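Local coordinates for protein branched-chain phosphotransacylase (Enterococcus faecalis, PDB 1YCO) that probably transfers branched-chain acyl groups between coenzyme A and phosphate, at residues G9-I14 with T253-S258; I32-N37 with V62-T67; V106-P109 with T113-L116; L73-G76 with T82-K85. All blocks are in the same frame, centred on the assembly; numbering follows the deposited sequence.

Contacts 1, 2 and 4 gather on the parallel sheet of 47-50, 29-35, 2-7, 72-75 and 250-252, while contact 3 sits in the separate mixed sheet, its centre about 31 Å from that of contact 2 and 25 Å from that of contact 4. Contacts 2 and 4 lie on the same side of the parallel sheet, centres about 9 Å apart, and merge where Val62 packs on Leu83 and Val65 on Leu73. Contact 1 joins the start of helix 12-24, after strand 2-7, to the loop after strand 250-252; Ser10 N meets Asp35 OD2 of contact 2 in a weak hydrogen bond, and Thr253 lies against Lys75 of contact 4. Contacts 2 and 3 fall on opposite sides of the chain's centre.

Contact 1 (G9-I14 with T253-S258)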
loop_
_atom_site.group_PDB
_atom_site.type_symbol
_atom_site.label_atom_id
_atom_site.label_comp_id
_atom_site.label_asym_id
_atom_site.label_seq_id
_atom_site.Cartn_x
_atom_site.Cartn_y
_atom_site.Cartn_z
ATOM N N GLY A 9 9.129 -17.198 -24.868
ATOM C CA GLY A 9 9.047 -15.870 -25.452
ATOM C C GLY A 9 8.556 -15.787 -26.884
ATOM O O GLY A 9 8.485 -14.699 -27.449
ATOM N N SER A 10 8.221 -16.919 -27.487
ATOM C CA SER A 10 7.746 -16.875 -28.862
ATOM C C SER A 10 6.273 -16.477 -28.888
ATOM O O SER A 10 5.416 -17.259 -29.296
ATOM C CB SER A 10 7.940 -18.226 -29.537
ATOM O OG SER A 10 7.651 -18.118 -30.917
ATOM N N GLN A 11 5.996 -15.247 -28.463
ATOM C CA GLN A 11 4.635 -14.732 -28.402
ATOM C C GLN A 11 4.540 -13.319 -28.978
ATOM O O GLN A 11 5.457 -12.513 -28.816
ATOM C CB GLN A 11 4.173 -14.718 -26.947
ATOM C CG GLN A 11 4.498 -16.000 -26.198
ATOM C CD GLN A 11 3.640 -17.175 -26.637
ATOM O OE1 GLN A 11 3.811 -18.295 -26.156
ATOM N NE2 GLN A 11 2.711 -16.925 -27.549
ATOM N N PRO A 12 3.418 -12.991 -29.644
ATOM C CA PRO A 12 3.293 -11.644 -30.216
ATOM C C PRO A 12 3.464 -10.542 -29.168
ATOM O O PRO A 12 3.848 -9.414 -29.491
ATOM C CB PRO A 12 1.903 -11.666 -30.856
ATOM C CG PRO A 12 1.139 -12.599 -29.976
ATOM C CD PRO A 12 2.138 -13.721 -29.725
ATOM N N GLU A 13 3.191 -10.885 -27.911
ATOM C CA GLU A 13 3.340 -9.939 -26.807
ATOM C C GLU A 13 4.841 -9.737 -26.537
ATOM O O GLU A 13 5.302 -8.609 -26.340
ATOM C CB GLU A 13 2.665 -10.475 -25.544
ATOM C CG GLU A 13 1.239 -10.986 -25.743
ATOM C CD GLU A 13 1.183 -12.455 -26.127
ATOM O OE1 GLU A 13 1.920 -13.256 -25.506
ATOM O OE2 GLU A 13 0.390 -12.809 -27.032
ATOM N N ILE A 14 5.599 -10.832 -26.532
ATOM C CA ILE A 14 7.032 -10.750 -26.306
ATOM C C ILE A 14 7.690 -10.097 -27.521
ATOM O O ILE A 14 8.635 -9.320 -27.386
ATOM C CB ILE A 14 7.653 -12.163 -26.047
ATOM C CG1 ILE A 14 7.090 -12.759 -24.756
ATOM C CG2 ILE A 14 9.166 -12.074 -25.965
ATOM C CD1 ILE A 14 7.341 -11.917 -23.490
ATOM N N THR A 253 7.563 -11.559 -16.267
ATOM C CA THR A 253 6.590 -10.931 -17.144
ATOM C C THR A 253 5.269 -11.699 -17.118
ATOM O O THR A 253 5.250 -12.924 -16.980
ATOM C CB THR A 253 7.147 -10.867 -18.596
ATOM O OG1 THR A 253 7.807 -9.613 -18.797
ATOM C CG2 THR A 253 6.047 -11.042 -19.630
ATOM N N SER A 254 4.168 -10.966 -17.244
ATOM C CA SER A 254 2.834 -11.554 -17.263
ATOM C C SER A 254 2.166 -11.064 -18.532
ATOM O O SER A 254 2.250 -9.882 -18.861
ATOM C CB SER A 254 2.023 -11.099 -16.052
ATOM O OG SER A 254 0.696 -11.599 -16.111
ATOM N N ARG A 255 1.506 -11.968 -19.245
ATOM C CA ARG A 255 0.834 -11.617 -20.492
ATOM C C ARG A 255 0.052 -10.310 -20.365
ATOM O O ARG A 255 0.093 -9.460 -21.258
ATOM C CB ARG A 255 -0.094 -12.759 -20.916
ATOM C CG ARG A 255 -0.642 -12.632 -22.329
ATOM C CD ARG A 255 -1.163 -13.971 -22.828
ATOM N NE ARG A 255 -0.947 -14.113 -24.267
ATOM C CZ ARG A 255 -0.858 -15.275 -24.912
ATOM N NH1 ARG A 255 -0.972 -16.424 -24.251
ATOM N NH2 ARG A 255 -0.635 -15.279 -26.220
ATOM N N SER A 256 -0.648 -10.149 -19.244
ATOM C CA SER A 256 -1.435 -8.945 -18.997
ATOM C C SER A 256 -0.590 -7.675 -18.907
ATOM O O SER A 256 -1.110 -6.562 -19.044
ATOM C CB SER A 256 -2.251 -9.101 -17.708
ATOM O OG SER A 256 -1.415 -9.397 -16.601
ATOM N N ASP A 257 0.710 -7.832 -18.677
ATOM C CA ASP A 257 1.590 -6.668 -18.573
ATOM C C ASP A 257 1.787 -5.944 -19.899
ATOM O O ASP A 257 2.078 -6.554 -20.926
ATOM C CB ASP A 257 2.960 -7.053 -18.010
ATOM C CG ASP A 257 2.886 -7.528 -16.582
ATOM O OD1 ASP A 257 2.220 -6.855 -15.762
ATOM O OD2 ASP A 257 3.502 -8.567 -16.272
ATOM N N SER A 258 1.635 -4.628 -19.854
ATOM C CA SER A 258 1.801 -3.793 -21.026
ATOM C C SER A 258 3.241 -3.869 -21.512
ATOM O O SER A 258 4.135 -4.296 -20.783
ATOM C CB SER A 258 1.464 -2.345 -20.682
ATOM O OG SER A 258 2.280 -1.898 -19.611
#
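A bend at the second torsion of Glu13 (chi2 89°), with CG set anti to its own carbonyl carbon, turns the carboxylate back toward Arg255. The arginine answers with CG anti to its backbone N and a kink at chi3, which carries the guanidinium across to the first turn of helix 12-24. The result is a salt bridge: Arg255 NH2 donates to Glu13 OE2 over 2.8 Å with an N-H...O angle of 150°. It is not the flat, two-pronged kind. The two planes are 53° apart, NH2 comes to OE2 from above the carboxylate plane, and Glu13 OE1 lies over one face of the guanidinium, 3.2 Å from Arg255 NE without a hydrogen bond. One directional bond plus close electrostatic contact holds the pair. Ile14 CD1 rests 4.2 Å from Thr253 CG2, a separate apolar touch on the buried side of the contact. The arginine's own loop is folded as a type I turn from Ser254 to Asp257, closed by Asp257 N to Ser254 O and stiffened by Ser254 N donating to Asp257 OD2 at 2.7 Å. Ile77 packs against both charged side chains, and Lys262 of helix 259-274 touches Glu13. The contact thus joins the start of helix 12-24 to the loop after strand 250-252, at the carboxyl ends of the strands of a Rossmann-like alpha/beta fold.

Contact 2 (I32-N37 with V62-T67); sequences IVFDTN and VSLVAT
Helix 54-66 is the connection of a beta-alpha-beta crossover, running from strand 47-50 to strand 72-75 over one face of the parallel sheet, and here Leu64 of this helix packs on strand 29-35. Leu64 does the touching with a single methyl, CD2. Both branches of Ile32 come to the same side of that methyl: CD1 is 3.5 Å away, and CG2 of the same isoleucine is 3.8 Å from Leu64 CD2. The methyl also reaches the rim of Phe34, beside Ile32, where CZ lies 3.8 Å from Leu64 CD2 and the methyl sits near the ring plane, at the edge and not over a face. Leu64 gets there because its CG is anti to the backbone N (chi1 -157°), which points the branch at the strand. Phe34 has CG anti to its carbonyl carbon and reaches toward the helix, where Val57, Glu60 and Ala61 also meet it. Asp35 OD1 accepts from Asn37 N at 3.0 Å, an Asx turn just where the strand ends. Between strand and helix the chemistry is purely apolar: shape and dispersion, with no directional bond, fix Leu64 over residues 32 and 34, and its methyl fills the angle between an isoleucine and an aromatic edge.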
loop_
_atom_site.group_PDB
_atom_site.type_symbol
_atom_site.label_atom_id
_atom_site.label_comp_id
_atom_site.label_asym_id
_atom_site.label_seq_id
_atom_site.Cartn_x
_atom_site.Cartn_y
_atom_site.Cartn_z
ATOM N N ILE A 32 17.422 -14.593 -27.280
ATOM C CA ILE A 32 17.361 -16.013 -27.565
ATOM C C ILE A 32 16.094 -16.510 -26.883
ATOM O O ILE A 32 16.022 -16.586 -25.658
ATOM C CB ILE A 32 18.600 -16.730 -27.004
ATOM C CG1 ILE A 32 19.850 -16.126 -27.635
ATOM C CG2 ILE A 32 18.527 -18.225 -27.293
ATOM C CD1 ILE A 32 21.141 -16.692 -27.104
ATOM N N VAL A 33 15.094 -16.839 -27.689
ATOM C CA VAL A 33 13.811 -17.286 -27.180
ATOM C C VAL A 33 13.570 -18.783 -27.278
ATOM O O VAL A 33 13.852 -19.397 -28.306
ATOM C CB VAL A 33 12.666 -16.592 -27.941
ATOM C CG1 VAL A 33 11.317 -17.054 -27.397
ATOM C CG2 VAL A 33 12.813 -15.082 -27.832
ATOM N N PHE A 34 13.022 -19.357 -26.210
ATOM C CA PHE A 34 12.703 -20.781 -26.168
ATOM C C PHE A 34 11.199 -20.901 -25.966
ATOM O O PHE A 34 10.631 -20.208 -25.127
ATOM C CB PHE A 34 13.400 -21.475 -24.992
ATOM C CG PHE A 34 14.867 -21.185 -24.889
ATOM C CD1 PHE A 34 15.313 -19.953 -24.426
ATOM C CD2 PHE A 34 15.803 -22.160 -25.218
ATOM C CE1 PHE A 34 16.672 -19.693 -24.286
ATOM C CE2 PHE A 34 17.166 -21.912 -25.083
ATOM C CZ PHE A 34 17.601 -20.674 -24.613
ATOM N N ASP A 35 10.545 -21.776 -26.717
ATOM C CA ASP A 35 9.104 -21.923 -26.556
ATOM C C ASP A 35 8.588 -23.198 -27.223
ATOM O O ASP A 35 9.185 -23.711 -28.170
ATOM C CB ASP A 35 8.387 -20.701 -27.161
ATOM C CG ASP A 35 7.037 -20.407 -26.502
ATOM O OD1 ASP A 35 6.330 -21.368 -26.119
ATOM O OD2 ASP A 35 6.678 -19.209 -26.390
ATOM N N THR A 36 7.474 -23.705 -26.714
ATOM C CA THR A 36 6.861 -24.890 -27.282
ATOM C C THR A 36 5.970 -24.444 -28.434
ATOM O O THR A 36 5.574 -25.252 -29.268
ATOM C CB THR A 36 6.010 -25.639 -26.240
ATOM O OG1 THR A 36 5.175 -24.703 -25.543
ATOM C CG2 THR A 36 6.905 -26.360 -25.245
ATOM N N ASN A 37 5.660 -23.149 -28.470
ATOM C CA ASN A 37 4.818 -22.567 -29.521
ATOM C C ASN A 37 5.670 -22.291 -30.756
ATOM O O ASN A 37 6.868 -22.043 -30.639
ATOM C CB ASN A 37 4.192 -21.258 -29.026
ATOM C CG ASN A 37 3.085 -20.749 -29.940
ATOM O OD1 ASN A 37 2.083 -21.436 -30.162
ATOM N ND2 ASN A 37 3.256 -19.541 -30.469
ATOM N N VAL A 62 17.097 -21.399 -18.482
ATOM C CA VAL A 62 17.900 -21.274 -17.268
ATOM C C VAL A 62 19.325 -21.755 -17.502
ATOM O O VAL A 62 20.264 -21.265 -16.878
ATOM C CB VAL A 62 17.291 -22.101 -16.109
ATOM C CG1 VAL A 62 18.168 -21.997 -14.869
ATOM C CG2 VAL A 62 15.886 -21.622 -15.809
ATOM N N SER A 63 19.483 -22.723 -18.398
ATOM C CA SER A 63 20.802 -23.266 -18.702
ATOM C C SER A 63 21.699 -22.208 -19.332
ATOM O O SER A 63 22.866 -22.056 -18.961
ATOM C CB SER A 63 20.676 -24.448 -19.660
ATOM O OG SER A 63 21.639 -24.343 -20.704
ATOM N N LEU A 64 21.141 -21.492 -20.303
ATOM C CA LEU A 64 21.858 -20.441 -21.017
ATOM C C LEU A 64 22.375 -19.355 -20.059
ATOM O O LEU A 64 23.366 -18.680 -20.345
ATOM C CB LEU A 64 20.937 -19.814 -22.063
ATOM C CG LEU A 64 21.616 -19.102 -23.235
ATOM C CD1 LEU A 64 22.356 -20.141 -24.068
ATOM C CD2 LEU A 64 20.554 -18.403 -24.085
ATOM N N VAL A 65 21.693 -19.200 -18.925
ATOM C CA VAL A 65 22.077 -18.221 -17.912
ATOM C C VAL A 65 23.065 -18.840 -16.925
ATOM O O VAL A 65 23.939 -18.142 -16.399
ATOM C CB VAL A 65 20.829 -17.681 -17.131
ATOM C CG1 VAL A 65 21.258 -17.025 -15.832
ATOM C CG2 VAL A 65 20.069 -16.661 -17.988
ATOM N N ALA A 66 22.926 -20.146 -16.686
ATOM C CA ALA A 66 23.809 -20.874 -15.773
ATOM C C ALA A 66 25.244 -20.363 -15.887
ATOM O O ALA A 66 25.965 -20.292 -14.894
ATOM C CB ALA A 66 23.758 -22.369 -16.070
ATOM N N THR A 67 25.649 -19.998 -17.101
ATOM C CA THR A 67 26.990 -19.457 -17.328
ATOM C C THR A 67 26.875 -18.073 -17.962
ATOM O O THR A 67 25.770 -17.583 -18.196
ATOM C CB THR A 67 27.809 -20.335 -18.268
ATOM O OG1 THR A 67 27.396 -20.091 -19.613
ATOM C CG2 THR A 67 27.601 -21.801 -17.939
#

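Contact 3 (V106-P109 with T113-L116); sequences VELP and TFLL
This is a beta-hairpin contact: Val106 and Glu107 of strand 101-107 pair with Phe114 and Thr113 of strand 113-117 at the turn end of the hairpin, within the mixed sheet. Val106 and Phe114 form an antiparallel hydrogen-bonded pair. Val106 N donates to Phe114 O at 2.9 Å with an N-H...O angle of 158°, and Phe114 N returns the bond to Val106 O at 3.1 Å. The next pair, Glu107 with Thr113, is non-hydrogen-bonded, its side chains on the opposite face of the sheet. There Glu107 CG lies 4.0 Å from Thr113 CG2. Val106 O is shared, since Thr113 CA also makes a CA-H...O contact with it and Thr113 CG2 crowds in at 3.2 Å from that oxygen. The hydroxyl of Thr113 is turned to Gly111 O in the hairpin turn, where it is hydrogen-bonded.

On the other face the aromatic ring does the work. Phe114 holds CG between its backbone N and carbonyl carbon (chi1 61°), a rotamer that swings the ring back over its cross-strand neighbour. Val106 CB then stands over the ring face, 4.1 Å from the Phe114 centroid and 27° off the normal, a CH-pi contact. Val106 CG2 adds to it at 3.7 Å from Phe114 CE1. Leu108 CD1 approaches the same ring obliquely, and Leu108 also packs on Phe234 of the second subunit. The chemistry divides by direction: two backbone bonds set the register in the plane of the sheet, while on the Val106 and Phe114 face the contacts are apolar, and Val106 and Leu116 meet Leu231 and Leu227 of helix 221-234 in the same chain.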
loop_
_atom_site.group_PDB
_atom_site.type_symbol
_atom_site.label_atom_id
_atom_site.label_comp_id
_atom_site.label_asym_id
_atom_site.label_seq_id
_atom_site.Cartn_x
_atom_site.Cartn_y
_atom_site.Cartn_z
ATOM N N VAL A 106 11.405 2.566 -8.821
ATOM C CA VAL A 106 10.259 3.456 -8.998
ATOM C C VAL A 106 10.661 4.886 -9.388
ATOM O O VAL A 106 11.507 5.501 -8.744
ATOM C CB VAL A 106 9.426 3.546 -7.698
ATOM C CG1 VAL A 106 8.129 4.287 -7.954
ATOM C CG2 VAL A 106 9.153 2.152 -7.148
ATOM N N GLU A 107 10.040 5.411 -10.438
ATOM C CA GLU A 107 10.319 6.767 -10.886
ATOM C C GLU A 107 9.033 7.591 -10.853
ATOM O O GLU A 107 8.080 7.306 -11.585
ATOM C CB GLU A 107 10.897 6.751 -12.300
ATOM C CG GLU A 107 12.297 6.147 -12.388
ATOM C CD GLU A 107 12.876 6.160 -13.803
ATOM O OE1 GLU A 107 12.880 7.246 -14.432
ATOM O OE2 GLU A 107 13.333 5.090 -14.273
ATOM N N LEU A 108 9.010 8.606 -9.995
ATOM C CA LEU A 108 7.848 9.475 -9.862
ATOM C C LEU A 108 7.848 10.607 -10.889
ATOM O O LEU A 108 8.895 10.958 -11.436
ATOM C CB LEU A 108 7.783 10.035 -8.449
ATOM C CG LEU A 108 7.529 8.959 -7.393
ATOM C CD1 LEU A 108 7.611 9.597 -6.015
ATOM C CD2 LEU A 108 6.170 8.310 -7.616
ATOM N N PRO A 109 6.661 11.187 -11.161
ATOM C CA PRO A 109 6.421 12.281 -12.112
ATOM C C PRO A 109 7.535 13.318 -12.274
ATOM O O PRO A 109 8.101 13.460 -13.365
ATOM C CB PRO A 109 5.128 12.892 -11.596
ATOM C CG PRO A 109 4.373 11.679 -11.204
ATOM C CD PRO A 109 5.410 10.856 -10.456
ATOM N N THR A 113 13.001 9.377 -7.236
ATOM C CA THR A 113 13.278 7.994 -7.546
ATOM C C THR A 113 13.691 7.200 -6.320
ATOM O O THR A 113 14.281 7.739 -5.384
ATOM C CB THR A 113 14.400 7.895 -8.580
ATOM O OG1 THR A 113 14.087 8.736 -9.694
ATOM C CG2 THR A 113 14.558 6.464 -9.066
ATOM N N PHE A 114 13.377 5.909 -6.327
ATOM C CA PHE A 114 13.742 5.047 -5.214
ATOM C C PHE A 114 13.470 3.576 -5.476
ATOM O O PHE A 114 12.676 3.208 -6.338
ATOM C CB PHE A 114 13.010 5.476 -3.942
ATOM C CG PHE A 114 11.516 5.395 -4.038
ATOM C CD1 PHE A 114 10.863 4.169 -4.022
ATOM C CD2 PHE A 114 10.756 6.556 -4.108
ATOM C CE1 PHE A 114 9.477 4.103 -4.070
ATOM C CE2 PHE A 114 9.368 6.497 -4.157
ATOM C CZ PHE A 114 8.728 5.270 -4.137
ATOM N N LEU A 115 14.145 2.734 -4.709
ATOM C CA LEU A 115 13.957 1.312 -4.843
ATOM C C LEU A 115 12.928 0.866 -3.806
ATOM O O LEU A 115 12.835 1.429 -2.715
ATOM C CB LEU A 115 15.291 0.583 -4.648
ATOM C CG LEU A 115 16.468 1.036 -5.534
ATOM C CD1 LEU A 115 17.665 0.098 -5.294
ATOM C CD2 LEU A 115 16.083 0.988 -7.008
ATOM N N LEU A 116 12.125 -0.114 -4.192
ATOM C CA LEU A 116 11.105 -0.683 -3.334
ATOM C C LEU A 116 11.428 -2.162 -3.244
ATOM O O LEU A 116 11.664 -2.816 -4.264
ATOM C CB LEU A 116 9.718 -0.506 -3.953
ATOM C CG LEU A 116 8.535 -1.167 -3.222
ATOM C CD1 LEU A 116 8.422 -0.660 -1.798
ATOM C CD2 LEU A 116 7.257 -0.878 -3.996
#

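Contact 4 (L73-G76 with T82-K85)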
loop_
_atom_site.group_PDB
_atom_site.type_symbol
_atom_site.label_atom_id
_atom_site.label_comp_id
_atom_site.label_asym_id
_atom_site.label_seq_id
_atom_site.Cartn_x
_atom_site.Cartn_y
_atom_site.Cartn_z
ATOM N N LEU A 73 17.733 -13.171 -17.382
ATOM C CA LEU A 73 16.718 -14.179 -17.606
ATOM C C LEU A 73 15.363 -13.471 -17.598
ATOM O O LEU A 73 15.113 -12.610 -16.752
ATOM C CB LEU A 73 16.766 -15.229 -16.495
ATOM C CG LEU A 73 15.781 -16.391 -16.640
ATOM C CD1 LEU A 73 16.098 -17.162 -17.919
ATOM C CD2 LEU A 73 15.881 -17.297 -15.436
ATOM N N LEU A 74 14.499 -13.832 -18.542
ATOM C CA LEU A 74 13.187 -13.217 -18.642
ATOM C C LEU A 74 12.091 -14.258 -18.862
ATOM O O LEU A 74 12.159 -15.065 -19.789
ATOM C CB LEU A 74 13.186 -12.192 -19.779
ATOM C CG LEU A 74 11.955 -11.305 -19.977
ATOM C CD1 LEU A 74 12.377 -9.986 -20.619
ATOM C CD2 LEU A 74 10.924 -12.024 -20.852
ATOM N N LYS A 75 11.082 -14.225 -18.000
ATOM C CA LYS A 75 9.975 -15.165 -18.071
ATOM C C LYS A 75 8.861 -14.738 -19.020
ATOM O O LYS A 75 8.072 -13.841 -18.703
ATOM C CB LYS A 75 9.377 -15.378 -16.680
ATOM C CG LYS A 75 8.281 -16.430 -16.646
ATOM C CD LYS A 75 7.584 -16.471 -15.306
ATOM C CE LYS A 75 6.375 -15.563 -15.283
ATOM N NZ LYS A 75 5.310 -16.037 -16.216
ATOM N N GLY A 76 8.799 -15.387 -20.180
ATOM C CA GLY A 76 7.758 -15.089 -21.150
ATOM C C GLY A 76 6.482 -15.763 -20.682
ATOM O O GLY A 76 6.057 -15.550 -19.548
ATOM N N THR A 82 7.227 -23.367 -12.468
ATOM C CA THR A 82 8.038 -24.199 -13.363
ATOM C C THR A 82 9.441 -23.635 -13.567
ATOM O O THR A 82 10.426 -24.353 -13.407
ATOM C CB THR A 82 7.392 -24.329 -14.765
ATOM O OG1 THR A 82 6.087 -24.905 -14.652
ATOM C CG2 THR A 82 8.247 -25.205 -15.664
ATOM N N LEU A 83 9.523 -22.355 -13.926
ATOM C CA LEU A 83 10.808 -21.690 -14.160
ATOM C C LEU A 83 11.575 -21.488 -12.866
ATOM O O LEU A 83 12.781 -21.711 -12.809
ATOM C CB LEU A 83 10.590 -20.325 -14.825
ATOM C CG LEU A 83 11.812 -19.407 -14.991
ATOM C CD1 LEU A 83 12.767 -19.993 -16.025
ATOM C CD2 LEU A 83 11.356 -18.031 -15.436
ATOM N N LEU A 84 10.862 -21.068 -11.830
ATOM C CA LEU A 84 11.480 -20.810 -10.535
ATOM C C LEU A 84 12.127 -22.073 -9.988
ATOM O O LEU A 84 13.305 -22.074 -9.622
ATOM C CB LEU A 84 10.435 -20.285 -9.553
ATOM C CG LEU A 84 10.983 -19.493 -8.367
ATOM C CD1 LEU A 84 11.694 -18.238 -8.874
ATOM C CD2 LEU A 84 9.841 -19.104 -7.436
ATOM N N LYS A 85 11.350 -23.150 -9.933
ATOM C CA LYS A 85 11.870 -24.423 -9.441
ATOM C C LYS A 85 13.045 -24.832 -10.330
ATOM O O LYS A 85 14.005 -25.471 -9.881
ATOM C CB LYS A 85 10.793 -25.516 -9.497
ATOM C CG LYS A 85 11.281 -26.876 -8.980
ATOM C CD LYS A 85 10.526 -28.040 -9.610
ATOM C CE LYS A 85 9.038 -28.025 -9.275
ATOM N NZ LYS A 85 8.330 -29.152 -9.969
#
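No aromatic ring or other flat side chain enters the meeting of Leu83 with Leu73 and Lys75, so there are no ring faces or edges to cover; what meets is two methyl groups, the methylenes of a lysine and another leucine's branch. Leu83, on helix 80-87, points toward the strand and divides its fork between two residues that lie on the same face of strand 72-75. Its CD2 settles on the lysine, 3.5 Å from Lys75 CB and 3.7 Å from Lys75 CG, with the two side chains oblique to each other. Its other methyl, CD1, reaches CD2 of Leu73 at 4.2 Å, and there the leucines slide past one another in opposite directions. In Leu83, CG anti to the backbone N (chi1 173°) points the branch at the strand, and chi2 of 69° sets its two methyls. Lys75 starts out toward the helix as well, CG likewise anti to N, but bends at chi3 and chi4, so that the ammonium leads away. That polar end is taken care of elsewhere: NZ donates to Ile78 O, with weak bonds to Gly76 O and Thr253 O, all three acceptors backbone carbonyls. The methylenes of this one residue thus pack against Leu83 while its charge is spent on the backbone.

The helix arrives here through the short connection after Gly76. Val65 of helix 54-66 and Met87 of helix 80-87 touch Leu73. Strand 72-75 lies between strands 2-7 and 250-252 of the parallel sheet; packing of Val62 of helix 54-66 on Leu83 sets the two helices side by side on one of its faces.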